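PDB 4AXH: (R)-specific secondary-alkylsulfatase from Pseudomonas sp., which hydrolyses (R)-secondary alkyl sulfates with zinc and strict inversion of configuration, giving (S)-alcohols and sulfate. Local coordinates for residues Asn385-Gly390 / Gln429-Phe434; Ala419-Leu424 / Ala515-Met520; Ala214-Ile219 / Pro549-Asp554. One frame throughout, in Å; residues are numbered along the deposited sequence.

Contact 1. Residues Asn385-Gly390 / Gln429-Phe434; sequences NLMNKG and QRYLGF
Met-387 meets Leu-432 and Tyr-431 in a small apolar contact. The sulfur carries most of it. Met-387 SD lies 3.8 Å from Leu-432 CD1 and 4.0 Å from Leu-432 CG. Met-387 CG adds a looser touch, 4.1 Å from Leu-432 CD1. The two side chains run past each other in opposite directions, so they pack alongside. Met-387 SD also rests 4.2 Å from Tyr-431 CB, and its methyl CE approaches the tyrosine ring obliquely. Met-387 is straight through chi2 (-176°) and then bends at chi3 (-121°). This bend turns CE toward the tyrosine. No hydrogen bond crosses between 385-390 and 429-434.

The polar groups around this contact have other partners. Tyr-431 OH bonds to Asn-380 OD1, two helical turns before Met-387. One face of the Tyr-431 ring is covered near its rim by Arg-430 CG. On the first helix, Lys-389 NZ bonds to Asn-385 OD1 at 2.9 Å, and the same NZ forms a salt bridge with Asp-650 of the second subunit. Gly-390 closes the helix with a Schellman motif.

The contact is buried packing between two helix ends, and 429-434 lies in the alkyl sulfatase dimerisation region, beside the second subunit. It joins the C-terminal ends of helices 362-388 and 420-431. Met-387 also packs on Val-427 and Tyr-428 of the latter helix, so it lies along the last turns of that helix.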
loop_
_atom_site.group_PDB
_atom_site.type_symbol
_atom_site.label_atom_id
_atom_site.label_comp_id
_atom_site.label_asym_id
_atom_site.label_seq_id
_atom_site.Cartn_x
_atom_site.Cartn_y
_atom_site.Cartn_z
ATOM N N ASN A 385 -2.184 -8.176 -14.746
ATOM C CA ASN A 385 -2.830 -8.637 -15.976
ATOM C C ASN A 385 -4.355 -8.547 -15.812
ATOM O O ASN A 385 -5.005 -7.829 -16.567
ATOM C CB ASN A 385 -2.382 -10.067 -16.329
ATOM C CG ASN A 385 -2.961 -10.593 -17.620
ATOM O OD1 ASN A 385 -4.024 -11.228 -17.641
ATOM N ND2 ASN A 385 -2.281 -10.334 -18.726
ATOM N N LEU A 386 -4.907 -9.232 -14.800
ATOM C CA LEU A 386 -6.338 -9.271 -14.525
ATOM C C LEU A 386 -6.935 -7.901 -14.142
ATOM O O LEU A 386 -8.087 -7.643 -14.494
ATOM C CB LEU A 386 -6.675 -10.358 -13.506
ATOM C CG LEU A 386 -6.432 -11.806 -13.937
ATOM C CD1 LEU A 386 -6.705 -12.775 -12.768
ATOM C CD2 LEU A 386 -7.347 -12.224 -15.108
ATOM N N MET A 387 -6.149 -7.011 -13.481
ATOM C CA MET A 387 -6.560 -5.648 -13.125
ATOM C C MET A 387 -6.840 -4.871 -14.441
ATOM O O MET A 387 -7.905 -4.267 -14.596
ATOM C CB MET A 387 -5.447 -4.931 -12.321
ATOM C CG MET A 387 -5.391 -5.284 -10.839
ATOM S SD MET A 387 -4.115 -4.289 -9.965
ATOM C CE MET A 387 -3.095 -5.563 -9.338
ATOM N N ASN A 388 -5.901 -4.957 -15.407
ATOM C CA ASN A 388 -5.962 -4.320 -16.731
ATOM C C ASN A 388 -7.082 -4.851 -17.621
ATOM O O ASN A 388 -7.465 -4.188 -18.592
ATOM C CB ASN A 388 -4.618 -4.403 -17.411
ATOM C CG ASN A 388 -3.614 -3.440 -16.850
ATOM O OD1 ASN A 388 -3.778 -2.226 -16.945
ATOM N ND2 ASN A 388 -2.516 -3.956 -16.319
ATOM N N LYS A 389 -7.632 -6.027 -17.265
ATOM C CA LYS A 389 -8.768 -6.661 -17.944
ATOM C C LYS A 389 -10.077 -6.231 -17.260
ATOM O O LYS A 389 -11.169 -6.601 -17.701
ATOM C CB LYS A 389 -8.630 -8.199 -17.931
ATOM C CG LYS A 389 -7.676 -8.751 -18.990
ATOM C CD LYS A 389 -7.586 -10.266 -18.914
ATOM C CE LYS A 389 -6.531 -10.820 -19.833
ATOM N NZ LYS A 389 -6.071 -12.158 -19.399
ATOM N N GLY A 390 -9.945 -5.475 -16.167
ATOM C CA GLY A 390 -11.072 -4.946 -15.419
ATOM C C GLY A 390 -11.551 -5.733 -14.238
ATOM O O GLY A 390 -12.628 -5.439 -13.705
ATOM N N GLN A 429 -4.619 -3.903 -3.871
ATOM C CA GLN A 429 -4.497 -2.834 -2.863
ATOM C C GLN A 429 -3.243 -1.972 -3.131
ATOM O O GLN A 429 -3.344 -0.739 -3.198
ATOM C CB GLN A 429 -4.436 -3.432 -1.427
ATOM C CG GLN A 429 -3.983 -2.431 -0.336
ATOM C CD GLN A 429 -3.627 -3.066 0.999
ATOM O OE1 GLN A 429 -4.355 -3.922 1.522
ATOM N NE2 GLN A 429 -2.540 -2.603 1.612
ATOM N N ARG A 430 -2.068 -2.628 -3.284
ATOM C CA ARG A 430 -0.807 -1.937 -3.549
ATOM C C ARG A 430 -0.834 -1.022 -4.800
ATOM O O ARG A 430 -0.392 0.112 -4.707
ATOM C CB ARG A 430 0.413 -2.893 -3.481
ATOM C CG ARG A 430 1.489 -2.671 -4.538
ATOM C CD ARG A 430 2.925 -2.700 -4.045
ATOM N NE ARG A 430 3.787 -2.350 -5.174
ATOM C CZ ARG A 430 4.900 -1.628 -5.104
ATOM N NH1 ARG A 430 5.329 -1.168 -3.938
ATOM N NH2 ARG A 430 5.585 -1.343 -6.208
ATOM N N TYR A 431 -1.384 -1.486 -5.930
ATOM C CA TYR A 431 -1.401 -0.709 -7.176
ATOM C C TYR A 431 -2.646 0.141 -7.351
ATOM O O TYR A 431 -2.583 1.151 -8.048
ATOM C CB TYR A 431 -1.217 -1.617 -8.423
ATOM C CG TYR A 431 0.172 -2.172 -8.610
ATOM C CD1 TYR A 431 1.185 -1.399 -9.166
ATOM C CD2 TYR A 431 0.478 -3.481 -8.242
ATOM C CE1 TYR A 431 2.481 -1.904 -9.324
ATOM C CE2 TYR A 431 1.759 -4.010 -8.433
ATOM C CZ TYR A 431 2.761 -3.222 -8.981
ATOM O OH TYR A 431 4.050 -3.738 -9.114
ATOM N N LEU A 432 -3.784 -0.289 -6.806
ATOM C CA LEU A 432 -5.033 0.470 -6.980
ATOM C C LEU A 432 -5.691 0.937 -5.653
ATOM O O LEU A 432 -6.159 2.081 -5.566
ATOM C CB LEU A 432 -6.031 -0.247 -7.909
ATOM C CG LEU A 432 -5.520 -0.596 -9.334
ATOM C CD1 LEU A 432 -6.550 -1.408 -10.120
ATOM C CD2 LEU A 432 -5.110 0.634 -10.136
ATOM N N GLY A 433 -5.708 0.067 -4.650
ATOM C CA GLY A 433 -6.290 0.399 -3.358
ATOM C C GLY A 433 -7.553 -0.357 -3.033
ATOM O O GLY A 433 -8.057 -1.112 -3.868
ATOM N N PHE A 434 -8.075 -0.145 -1.804
ATOM C CA PHE A 434 -9.237 -0.852 -1.272
ATOM C C PHE A 434 -10.492 -0.679 -2.112
ATOM O O PHE A 434 -11.368 -1.548 -2.077
ATOM C CB PHE A 434 -9.497 -0.449 0.200
ATOM C CG PHE A 434 -10.189 0.892 0.378
ATOM C CD1 PHE A 434 -9.450 2.070 0.451
ATOM C CD2 PHE A 434 -11.583 0.977 0.424
ATOM C CE1 PHE A 434 -10.090 3.304 0.548
ATOM C CE2 PHE A 434 -12.224 2.216 0.510
ATOM C CZ PHE A 434 -11.471 3.365 0.594
#

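Contact 2. Residues Ala419-Leu424 / Ala515-Met520; sequences ALSTNL and ALWRNM
Ala-419 and Trp-517 bring the two backbones nearest, with their CA atoms 8.4 Å apart, where the N-cap position of helix 420-431 faces the first turn of helix 515-529. The gap is bridged by one large side chain. The indole of Trp-517 reaches across and meets three small residues of 419-424.

Ala-419 CB touches the pyrrole side of the indole, 3.4 Å from Trp-517 NE1 and 3.8 Å from Trp-517 CE2. It comes in obliquely. Ser-421 OG sits at the six-membered ring, 3.3 Å from Trp-517 CZ2 and 3.4 Å from Trp-517 CH2, also at an oblique angle. Thr-422 OG1 arrives differently. It lies at the ring edge, in the ring plane, 3.3 Å from Trp-517 CZ2 and 3.6 Å from Trp-517 NE1.

Torsions set these approaches. Trp-517 has its CG beside the backbone N and opposite the carbonyl carbon (chi1 -77°), which sends the indole across to the other helix. In Thr-422 the OG1 is opposite the carbonyl carbon (chi1 -52°), and this branch, not the methyl CG2, makes the ring contact.

Both helices lie in the alkyl sulfatase dimerisation region. Asp-443 of the second subunit packs on both Ser-421 and Trp-517, so the contact lies at the dimer interface. The next residue, Asn-423, bonds to Leu-319 N and His-317 O, which places the helix start by the sulfate-binding loop.

No hydrogen bond joins the segments, although Thr-422 OG1 lies near Trp-517 NE1. The fit is by van der Waals contact. Thr-422 OG1 lies in plane beside a ring C-H, which carries a slight positive charge, so a weak electrostatic attraction is possible there.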
loop_
_atom_site.group_PDB
_atom_site.type_symbol
_atom_site.label_atom_id
_atom_site.label_comp_id
_atom_site.label_asym_id
_atom_site.label_seq_id
_atom_site.Cartn_x
_atom_site.Cartn_y
_atom_site.Cartn_z
ATOM N N ALA A 419 -1.299 -16.238 1.879
ATOM C CA ALA A 419 -2.382 -16.877 1.169
ATOM C C ALA A 419 -2.439 -16.329 -0.256
ATOM O O ALA A 419 -2.182 -15.137 -0.465
ATOM C CB ALA A 419 -3.675 -16.663 1.895
ATOM N N LEU A 420 -2.695 -17.214 -1.243
ATOM C CA LEU A 420 -2.757 -16.824 -2.652
ATOM C C LEU A 420 -3.880 -15.819 -2.886
ATOM O O LEU A 420 -3.656 -14.790 -3.528
ATOM C CB LEU A 420 -2.844 -18.062 -3.579
ATOM C CG LEU A 420 -3.344 -17.881 -5.031
ATOM C CD1 LEU A 420 -2.327 -17.211 -5.909
ATOM C CD2 LEU A 420 -3.726 -19.214 -5.613
ATOM N N SER A 421 -5.045 -16.061 -2.290
ATOM C CA SER A 421 -6.191 -15.146 -2.371
ATOM C C SER A 421 -5.840 -13.760 -1.766
ATOM O O SER A 421 -5.978 -12.742 -2.447
ATOM C CB SER A 421 -7.387 -15.763 -1.658
ATOM O OG SER A 421 -7.053 -16.061 -0.310
ATOM N N THR A 422 -5.323 -13.746 -0.505
ATOM C CA THR A 422 -4.924 -12.547 0.237
ATOM C C THR A 422 -3.895 -11.733 -0.541
ATOM O O THR A 422 -4.077 -10.517 -0.691
ATOM C CB THR A 422 -4.398 -12.962 1.612
ATOM O OG1 THR A 422 -5.361 -13.804 2.239
ATOM C CG2 THR A 422 -4.006 -11.775 2.494
ATOM N N ASN A 423 -2.824 -12.412 -1.038
ATOM C CA ASN A 423 -1.733 -11.812 -1.791
ATOM C C ASN A 423 -2.173 -11.228 -3.102
ATOM O O ASN A 423 -1.680 -10.160 -3.452
ATOM C CB ASN A 423 -0.582 -12.787 -1.968
ATOM C CG ASN A 423 0.235 -12.979 -0.707
ATOM O OD1 ASN A 423 0.174 -12.178 0.258
ATOM N ND2 ASN A 423 1.029 -14.052 -0.691
ATOM N N LEU A 424 -3.097 -11.892 -3.823
ATOM C CA LEU A 424 -3.640 -11.335 -5.082
ATOM C C LEU A 424 -4.431 -10.050 -4.772
ATOM O O LEU A 424 -4.245 -9.034 -5.441
ATOM C CB LEU A 424 -4.533 -12.341 -5.843
ATOM C CG LEU A 424 -3.852 -13.577 -6.424
ATOM C CD1 LEU A 424 -4.862 -14.591 -6.773
ATOM C CD2 LEU A 424 -2.982 -13.253 -7.643
ATOM N N ALA A 515 -2.172 -22.058 7.706
ATOM C CA ALA A 515 -1.963 -22.110 9.147
ATOM C C ALA A 515 -2.415 -20.847 9.834
ATOM O O ALA A 515 -2.979 -20.928 10.917
ATOM C CB ALA A 515 -0.514 -22.371 9.453
ATOM N N LEU A 516 -2.195 -19.684 9.211
ATOM C CA LEU A 516 -2.589 -18.386 9.752
ATOM C C LEU A 516 -4.106 -18.279 9.688
ATOM O O LEU A 516 -4.720 -17.852 10.653
ATOM C CB LEU A 516 -1.882 -17.260 8.970
ATOM C CG LEU A 516 -0.473 -16.820 9.468
ATOM C CD1 LEU A 516 0.366 -17.956 9.994
ATOM C CD2 LEU A 516 0.304 -16.109 8.411
ATOM N N TRP A 517 -4.734 -18.763 8.596
ATOM C CA TRP A 517 -6.196 -18.755 8.454
ATOM C C TRP A 517 -6.794 -19.666 9.501
ATOM O O TRP A 517 -7.819 -19.324 10.074
ATOM C CB TRP A 517 -6.612 -19.188 7.051
ATOM C CG TRP A 517 -6.454 -18.128 5.979
ATOM C CD1 TRP A 517 -5.407 -17.260 5.820
ATOM C CD2 TRP A 517 -7.313 -17.936 4.831
ATOM N NE1 TRP A 517 -5.617 -16.466 4.711
ATOM C CE2 TRP A 517 -6.768 -16.873 4.075
ATOM C CE3 TRP A 517 -8.527 -18.517 4.410
ATOM C CZ2 TRP A 517 -7.414 -16.356 2.941
ATOM C CZ3 TRP A 517 -9.139 -18.029 3.281
ATOM C CH2 TRP A 517 -8.590 -16.953 2.562
ATOM N N ARG A 518 -6.136 -20.800 9.790
ATOM C CA ARG A 518 -6.593 -21.731 10.825
ATOM C C ARG A 518 -6.511 -21.087 12.216
ATOM O O ARG A 518 -7.465 -21.215 12.987
ATOM C CB ARG A 518 -5.878 -23.101 10.779
ATOM C CG ARG A 518 -6.548 -24.088 11.726
ATOM C CD ARG A 518 -5.722 -25.313 12.030
ATOM N NE ARG A 518 -6.358 -26.163 13.039
ATOM C CZ ARG A 518 -7.173 -27.177 12.755
ATOM N NH1 ARG A 518 -7.512 -27.437 11.497
ATOM N NH2 ARG A 518 -7.668 -27.929 13.727
ATOM N N ASN A 519 -5.396 -20.380 12.528
ATOM C CA ASN A 519 -5.230 -19.666 13.796
ATOM C C ASN A 519 -6.296 -18.562 13.940
ATOM O O ASN A 519 -6.841 -18.393 15.023
ATOM C CB ASN A 519 -3.840 -19.068 13.902
ATOM C CG ASN A 519 -2.692 -20.048 14.077
ATOM O OD1 ASN A 519 -2.836 -21.127 14.652
ATOM N ND2 ASN A 519 -1.487 -19.658 13.648
ATOM N N MET A 520 -6.616 -17.846 12.853
ATOM C CA MET A 520 -7.604 -16.751 12.843
ATOM C C MET A 520 -9.034 -17.245 13.084
ATOM O O MET A 520 -9.661 -16.806 14.047
ATOM C CB MET A 520 -7.526 -15.888 11.574
ATOM C CG MET A 520 -6.200 -15.175 11.378
ATOM S SD MET A 520 -6.203 -14.097 9.893
ATOM C CE MET A 520 -5.362 -15.077 8.802
#

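Contact 3. Residues Ala214-Ile219 / Pro549-Asp554; sequences AVSENI and PDMFFD
Met-551 reaches from the start of helix 549-559 to Val-215 and Ser-216 on helix 210-219. Its sulfur and methyl do all the touching. Met-551 SD lies 3.5 Å from Val-215 CG2, and Met-551 CE lies 3.8 Å from the same methyl. The two side chains cross at about a right angle. Met-551 CE also meets Ser-216 OG at 3.6 Å.

The methionine is extended beyond CG, with chi2 159° and chi3 -157°. This stretched shape carries CE over to the valine and the serine. Only CG2 of the two Val-215 methyls meets Met-551. The valine chi1 of -43° puts CG1 opposite the carbonyl carbon and leaves CG2 between the backbone N and the carbonyl carbon. Val-215 also packs on Leu-261.

Ser-216 OG sits beside its own backbone N. It bonds back to the carbonyl oxygen of Glu-212, one turn earlier, so the hydroxyl is tied to its own helix while it touches the methyl. Asn-218 ND2 likewise bonds back to Ala-214 O. On the other helix, Met-551 N bonds to OG1 of Thr-548, the residue just before helix 549-559.

No hydrogen bond crosses the contact. It is plain helix-to-helix packing between two domains. One helix belongs to the metallo-beta-lactamase domain, which carries the zinc site. The other belongs to the C-terminal domain of the SCP2 clan.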
loop_
_atom_site.group_PDB
_atom_site.type_symbol
_atom_site.label_atom_id
_atom_site.label_comp_id
_atom_site.label_asym_id
_atom_site.label_seq_id
_atom_site.Cartn_x
_atom_site.Cartn_y
_atom_site.Cartn_z
ATOM N N ALA A 214 14.081 -1.666 12.659
ATOM C CA ALA A 214 13.859 -2.531 13.806
ATOM C C ALA A 214 12.960 -1.809 14.862
ATOM O O ALA A 214 12.064 -2.427 15.431
ATOM C CB ALA A 214 15.195 -2.932 14.408
ATOM N N VAL A 215 13.160 -0.487 15.056
ATOM C CA VAL A 215 12.406 0.315 16.027
ATOM C C VAL A 215 11.070 0.932 15.507
ATOM O O VAL A 215 10.111 0.991 16.263
ATOM C CB VAL A 215 13.322 1.298 16.848
ATOM C CG1 VAL A 215 14.620 0.620 17.297
ATOM C CG2 VAL A 215 13.668 2.539 16.049
ATOM N N SER A 216 11.013 1.361 14.230
ATOM C CA SER A 216 9.840 2.028 13.631
ATOM C C SER A 216 8.669 1.136 13.204
ATOM O O SER A 216 7.517 1.460 13.507
ATOM C CB SER A 216 10.257 2.950 12.487
ATOM O OG SER A 216 11.265 3.862 12.895
ATOM N N GLU A 217 8.956 0.045 12.470
ATOM C CA GLU A 217 7.916 -0.888 12.015
ATOM C C GLU A 217 7.301 -1.712 13.178
ATOM O O GLU A 217 6.126 -2.107 13.092
ATOM C CB GLU A 217 8.448 -1.813 10.891
ATOM C CG GLU A 217 9.369 -2.941 11.361
ATOM C CD GLU A 217 9.907 -3.896 10.312
ATOM O OE1 GLU A 217 9.095 -4.653 9.725
ATOM O OE2 GLU A 217 11.148 -3.924 10.120
ATOM N N ASN A 218 8.114 -1.943 14.259
ATOM C CA ASN A 218 7.804 -2.751 15.453
ATOM C C ASN A 218 7.281 -2.001 16.710
ATOM O O ASN A 218 6.819 -2.678 17.645
ATOM C CB ASN A 218 8.987 -3.684 15.816
ATOM C CG ASN A 218 9.397 -4.658 14.729
ATOM O OD1 ASN A 218 8.481 -5.534 14.309
ATOM N ND2 ASN A 218 10.545 -4.660 14.273
ATOM N N ILE A 219 7.360 -0.625 16.750
ATOM C CA ILE A 219 6.891 0.187 17.899
ATOM C C ILE A 219 5.775 1.273 17.557
ATOM O O ILE A 219 5.075 1.678 18.480
ATOM C CB ILE A 219 8.041 0.640 18.903
ATOM C CG1 ILE A 219 9.178 -0.459 19.063
ATOM C CG2 ILE A 219 7.462 1.000 20.282
ATOM C CD1 ILE A 219 10.562 -0.016 19.614
ATOM N N PRO A 549 13.424 10.734 20.694
ATOM C CA PRO A 549 12.359 11.686 21.038
ATOM C C PRO A 549 11.313 11.860 19.932
ATOM O O PRO A 549 10.126 11.805 20.232
ATOM C CB PRO A 549 13.124 12.979 21.320
ATOM C CG PRO A 549 14.480 12.774 20.726
ATOM C CD PRO A 549 14.752 11.333 20.897
ATOM N N ASP A 550 11.753 12.008 18.660
ATOM C CA ASP A 550 10.901 12.169 17.477
ATOM C C ASP A 550 9.920 11.009 17.307
ATOM O O ASP A 550 8.754 11.236 16.969
ATOM C CB ASP A 550 11.744 12.363 16.205
ATOM C CG ASP A 550 13.047 11.586 16.178
ATOM O OD1 ASP A 550 13.961 11.936 16.958
ATOM O OD2 ASP A 550 13.142 10.603 15.396
ATOM N N MET A 551 10.380 9.776 17.576
ATOM C CA MET A 551 9.552 8.573 17.509
ATOM C C MET A 551 8.523 8.610 18.616
ATOM O O MET A 551 7.344 8.340 18.368
ATOM C CB MET A 551 10.416 7.311 17.631
ATOM C CG MET A 551 11.000 6.882 16.315
ATOM S SD MET A 551 12.438 5.828 16.484
ATOM C CE MET A 551 13.223 6.137 14.864
ATOM N N PHE A 552 8.965 8.986 19.832
ATOM C CA PHE A 552 8.097 9.136 20.992
ATOM C C PHE A 552 7.046 10.248 20.764
ATOM O O PHE A 552 5.886 10.074 21.152
ATOM C CB PHE A 552 8.933 9.387 22.254
ATOM C CG PHE A 552 8.140 9.834 23.461
ATOM C CD1 PHE A 552 7.373 8.927 24.190
ATOM C CD2 PHE A 552 8.165 11.158 23.878
ATOM C CE1 PHE A 552 6.627 9.348 25.300
ATOM C CE2 PHE A 552 7.427 11.575 24.993
ATOM C CZ PHE A 552 6.665 10.668 25.696
ATOM N N PHE A 553 7.438 11.375 20.139
ATOM C CA PHE A 553 6.486 12.460 19.895
ATOM C C PHE A 553 5.424 12.141 18.839
ATOM O O PHE A 553 4.277 12.587 18.968
ATOM C CB PHE A 553 7.174 13.822 19.702
ATOM C CG PHE A 553 7.841 14.346 20.960
ATOM C CD1 PHE A 553 7.122 14.482 22.151
ATOM C CD2 PHE A 553 9.176 14.728 20.951
ATOM C CE1 PHE A 553 7.741 14.947 23.313
ATOM C CE2 PHE A 553 9.790 15.209 22.109
ATOM C CZ PHE A 553 9.071 15.299 23.283
ATOM N N ASP A 554 5.791 11.291 17.847
ATOM C CA ASP A 554 4.902 10.801 16.793
ATOM C C ASP A 554 3.796 9.929 17.434
ATOM O O ASP A 554 2.627 9.975 17.027
ATOM C CB ASP A 554 5.717 10.052 15.711
ATOM C CG ASP A 554 6.469 10.937 14.709
ATOM O OD1 ASP A 554 6.112 12.142 14.581
ATOM O OD2 ASP A 554 7.367 10.412 14.005
#

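In the fold
Contacts 1 and 2 share helix 420-431. Contact 2 uses its start and contact 1 its end, with centres about 20 Å apart. Their segments alternate along the chain. Together they tie this helix to helices 362-388 and 515-529. Both touch the second subunit, consistent with the dimerisation region in which helix 420-431 and helix 515-529 lie. Contact 3 lies apart, its centre about 32 Å from that of contact 1 and about 29 Å from that of contact 2. It closes a long loop of chain in which the other two are nested. Contact 3 therefore brings the C-terminal domain back to the metallo-beta-lactamase domain, after the chain has passed through the helical dimerisation region.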